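Local atomic coordinates of acyl-CoA dehydrogenase (Thermus thermophilus, PDB entry 2Z1Q), a protein that binds FAD and probably uses it to oxidise 2,3-saturated acyl-CoA thioesters to 2,3-dehydroacyl-CoA, passing the electrons to an acceptor. Residues L51-M54 and E60-V63; V207-D210 and S215-P218. One frame throughout, in Å; residues are numbered along the deposited sequence.

Interaction 1: residues L51-M54 and E60-V63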
# COMPACT_ATOMS: atom_id res chain seq x y z
N LEU B 51 -11.07 16.20 -16.10
CA LEU B 51 -10.86 15.40 -14.90
C LEU B 51 -11.03 16.14 -13.57
O LEU B 51 -11.70 15.65 -12.67
CB LEU B 51 -9.47 14.77 -14.95
CG LEU B 51 -9.14 13.77 -13.85
CD1 LEU B 51 -10.26 12.74 -13.70
CD2 LEU B 51 -7.81 13.10 -14.19
N GLU B 52 -10.41 17.31 -13.47
CA GLU B 52 -10.47 18.11 -12.25
C GLU B 52 -11.91 18.48 -11.89
O GLU B 52 -12.33 18.32 -10.75
CB GLU B 52 -9.62 19.38 -12.41
CG GLU B 52 -8.90 19.84 -11.15
CD GLU B 52 -7.86 18.84 -10.66
OE1 GLU B 52 -6.99 18.44 -11.46
OE2 GLU B 52 -7.90 18.46 -9.46
N ARG B 53 -12.66 18.97 -12.87
CA ARG B 53 -14.05 19.36 -12.62
C ARG B 53 -14.90 18.15 -12.23
O ARG B 53 -15.76 18.26 -11.37
CB ARG B 53 -14.66 20.03 -13.86
CG ARG B 53 -14.17 21.45 -14.13
CD ARG B 53 -14.60 21.94 -15.52
NE ARG B 53 -16.05 22.04 -15.72
CZ ARG B 53 -16.61 22.30 -16.90
NH1 ARG B 53 -17.93 22.38 -17.02
NH2 ARG B 53 -15.85 22.47 -17.97
N MET B 54 -14.65 17.01 -12.86
CA MET B 54 -15.41 15.81 -12.55
C MET B 54 -15.07 15.27 -11.16
O MET B 54 -15.91 14.68 -10.49
CB MET B 54 -15.17 14.73 -13.59
CG MET B 54 -15.83 15.02 -14.91
SD MET B 54 -15.56 13.72 -16.11
CE MET B 54 -13.93 14.11 -16.57
N GLU B 60 -21.77 14.84 -14.15
CA GLU B 60 -22.61 14.77 -15.33
C GLU B 60 -21.79 14.93 -16.62
O GLU B 60 -22.28 14.66 -17.72
CB GLU B 60 -23.73 15.81 -15.27
CG GLU B 60 -23.28 17.26 -15.33
CD GLU B 60 -22.83 17.81 -13.99
OE1 GLU B 60 -22.76 19.05 -13.86
OE2 GLU B 60 -22.56 17.01 -13.07
N LEU B 61 -20.54 15.37 -16.46
CA LEU B 61 -19.66 15.54 -17.61
C LEU B 61 -19.36 14.16 -18.22
O LEU B 61 -18.89 14.07 -19.36
CB LEU B 61 -18.38 16.25 -17.19
CG LEU B 61 -18.27 17.76 -17.48
CD1 LEU B 61 -19.63 18.44 -17.42
CD2 LEU B 61 -17.30 18.38 -16.47
N ASN B 62 -19.65 13.09 -17.47
CA ASN B 62 -19.46 11.72 -17.96
C ASN B 62 -20.36 11.47 -19.19
O ASN B 62 -20.01 10.68 -20.06
CB ASN B 62 -19.83 10.69 -16.87
CG ASN B 62 -18.67 10.37 -15.92
OD1 ASN B 62 -18.71 10.73 -14.74
ND2 ASN B 62 -17.65 9.68 -16.42
N VAL B 63 -21.52 12.12 -19.23
CA VAL B 63 -22.46 11.91 -20.33
C VAL B 63 -21.90 12.37 -21.67
O VAL B 63 -21.81 11.60 -22.62
CB VAL B 63 -23.81 12.61 -20.06
CG1 VAL B 63 -24.77 12.37 -21.21
CG2 VAL B 63 -24.41 12.09 -18.76
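Met54 reaches Leu61 because its CG stands opposite the carbonyl carbon (chi1 -73°) and the chain runs straight on to SD before bending there; Arg53 leaves the backbone in the same way but bends about CG-CD (chi3 63°), which lays its guanidinium over the same leucine. The setting is a helix-loop-helix turn in the N-terminal helical domain of the acyl-CoA dehydrogenase fold: Arg53 and Met54 end helix 30-54, and residues 60-63 lead into helix 62-71. The backbones come nearest at Met54 and Leu61, whose CA atoms are 6.6 Å apart, and the touching is done by side chains. No hydrogen bond crosses it, and most of the 196 Å² buried belongs to Leu61 and Met54. Met54 CG packs 3.6 Å from Leu61 CB, with Met54 SD lying 3.9 Å from the same Leu61 CB. The bend about CG-SD (chi3 -78°) then carries CE back toward its own helix. Two carbons of Leu61 share the work: the CB methylene serves the methionine, while the CD2 methyl fits between the two partners, 4.0 Å from Met54 CG and 3.9 Å from Arg53 NE. Against the arginine the leucine runs at about a right angle, so that a methyl, not a flank, meets one guanidinium face near its rim. The charged end is held elsewhere, by a salt bridge from Arg53 NH1 to Glu58 OE2 in the intervening loop, which would also help to fix the plane on which the methyl rests. Behind the contact, Met54 touches Ala227 and Asn62 touches Phe187, both from the middle-domain part of the chain. Within 60-63 the chain is already tightly wound, Val63 N donating to Glu60 O at 3.1 Å.

Interaction 2: residues V207-D210 and S215-P218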
# COMPACT_ATOMS: atom_id res chain seq x y z
N VAL B 207 -34.20 -2.76 -16.62
CA VAL B 207 -35.02 -1.69 -16.04
C VAL B 207 -34.58 -0.35 -16.58
O VAL B 207 -33.40 0.01 -16.50
CB VAL B 207 -34.90 -1.67 -14.49
CG1 VAL B 207 -35.88 -0.65 -13.89
CG2 VAL B 207 -35.15 -3.05 -13.94
N GLU B 208 -35.52 0.39 -17.14
CA GLU B 208 -35.20 1.70 -17.69
C GLU B 208 -35.21 2.71 -16.56
O GLU B 208 -36.01 2.62 -15.63
CB GLU B 208 -36.21 2.06 -18.77
CG GLU B 208 -36.37 0.91 -19.77
CD GLU B 208 -37.17 1.29 -21.00
OE1 GLU B 208 -38.38 1.54 -20.86
OE2 GLU B 208 -36.59 1.34 -22.10
N ARG B 209 -34.29 3.68 -16.65
CA ARG B 209 -34.18 4.70 -15.62
C ARG B 209 -35.52 5.36 -15.28
O ARG B 209 -35.84 5.51 -14.10
CB ARG B 209 -33.19 5.77 -16.04
CG ARG B 209 -32.83 6.71 -14.91
CD ARG B 209 -32.08 7.93 -15.40
NE ARG B 209 -31.62 8.74 -14.29
CZ ARG B 209 -30.59 8.42 -13.50
NH1 ARG B 209 -29.92 7.29 -13.71
NH2 ARG B 209 -30.26 9.22 -12.49
N ASP B 210 -36.28 5.74 -16.29
CA ASP B 210 -37.57 6.41 -16.07
C ASP B 210 -38.71 5.53 -15.56
O ASP B 210 -39.88 5.85 -15.77
CB ASP B 210 -38.01 7.13 -17.36
CG ASP B 210 -37.07 8.27 -17.76
OD1 ASP B 210 -37.24 8.83 -18.87
OD2 ASP B 210 -36.17 8.61 -16.96
N SER B 215 -35.43 4.72 -7.50
CA SER B 215 -34.79 5.96 -7.05
C SER B 215 -33.31 5.72 -6.76
O SER B 215 -32.86 4.58 -6.73
CB SER B 215 -35.49 6.48 -5.79
OG SER B 215 -35.45 5.50 -4.77
N PHE B 216 -32.56 6.79 -6.51
CA PHE B 216 -31.13 6.64 -6.26
C PHE B 216 -30.65 7.43 -5.05
O PHE B 216 -31.09 8.55 -4.82
CB PHE B 216 -30.34 7.09 -7.49
CG PHE B 216 -31.00 6.73 -8.79
CD1 PHE B 216 -31.95 7.56 -9.36
CD2 PHE B 216 -30.67 5.55 -9.44
CE1 PHE B 216 -32.57 7.22 -10.56
CE2 PHE B 216 -31.28 5.20 -10.64
CZ PHE B 216 -32.24 6.04 -11.20
N GLY B 217 -29.75 6.85 -4.26
CA GLY B 217 -29.23 7.56 -3.11
C GLY B 217 -28.19 8.57 -3.60
O GLY B 217 -27.83 8.54 -4.78
N PRO B 218 -27.70 9.47 -2.74
CA PRO B 218 -26.70 10.47 -3.13
C PRO B 218 -25.40 9.82 -3.56
O PRO B 218 -25.17 8.63 -3.30
CB PRO B 218 -26.53 11.31 -1.86
CG PRO B 218 -26.77 10.31 -0.79
CD PRO B 218 -27.95 9.52 -1.29
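Arg209 and Phe216 meet by one extended arginine side chain laid across one face of an aromatic ring. From CB the chain is directed with CG opposite the backbone N (chi1 -169°), and it stays stretched as far as NE, so the first atom to touch is CG, 3.8 Å from Phe216 CZ. CD then passes on to NE, which sits 4.1 Å from Phe216 CE1. At Arg209 CZ the fit is closer: 3.7 Å to Phe216 CZ, the ring carbon that lies beneath the middle of the guanidinium. This bridge spans the short connection between strands 201-208 and 214-216 of the middle, beta-sheet domain; the two do not pair with each other; Val207 is backbone hydrogen-bonded to Phe191 on strand 190-197, and Ser215 to Ile234 on strand 230-235. The terminal nitrogens divide the outer half of the ring, Arg209 NH1 lying 3.6 Å from Phe216 CZ and Arg209 NH2 3.6 Å from Phe216 CE1. The two planes differ by only 8°, an offset stack, and the cation-pi geometry is off-centre, with Arg209 CZ 4.2 Å from the ring centroid and 34° off its normal. Hydrogen bonds from Arg209 NH1 to Ala188 O and Ala185 O would limit rotation of the guanidinium, while Phe216 also leans on Val233.

Interactions 1 and 2 follow one another along the chain without touching: their centres are 20 Å apart and their nearest atoms about 9 Å. They hold different elements, a helical turn of the N-terminal domain and a strand connection of the middle domain, although residues 51-54 and 60-63 also rest on loops of that second domain. The first is partly buried, and it consists of apolar packing spread over several atoms, with the arginine's charge paired in the loop. The second lies at the surface, covers less area (110 Å² against 196 Å²), and rests on a single flat pair whose cation is hydrogen-bonded to backbone carbonyls.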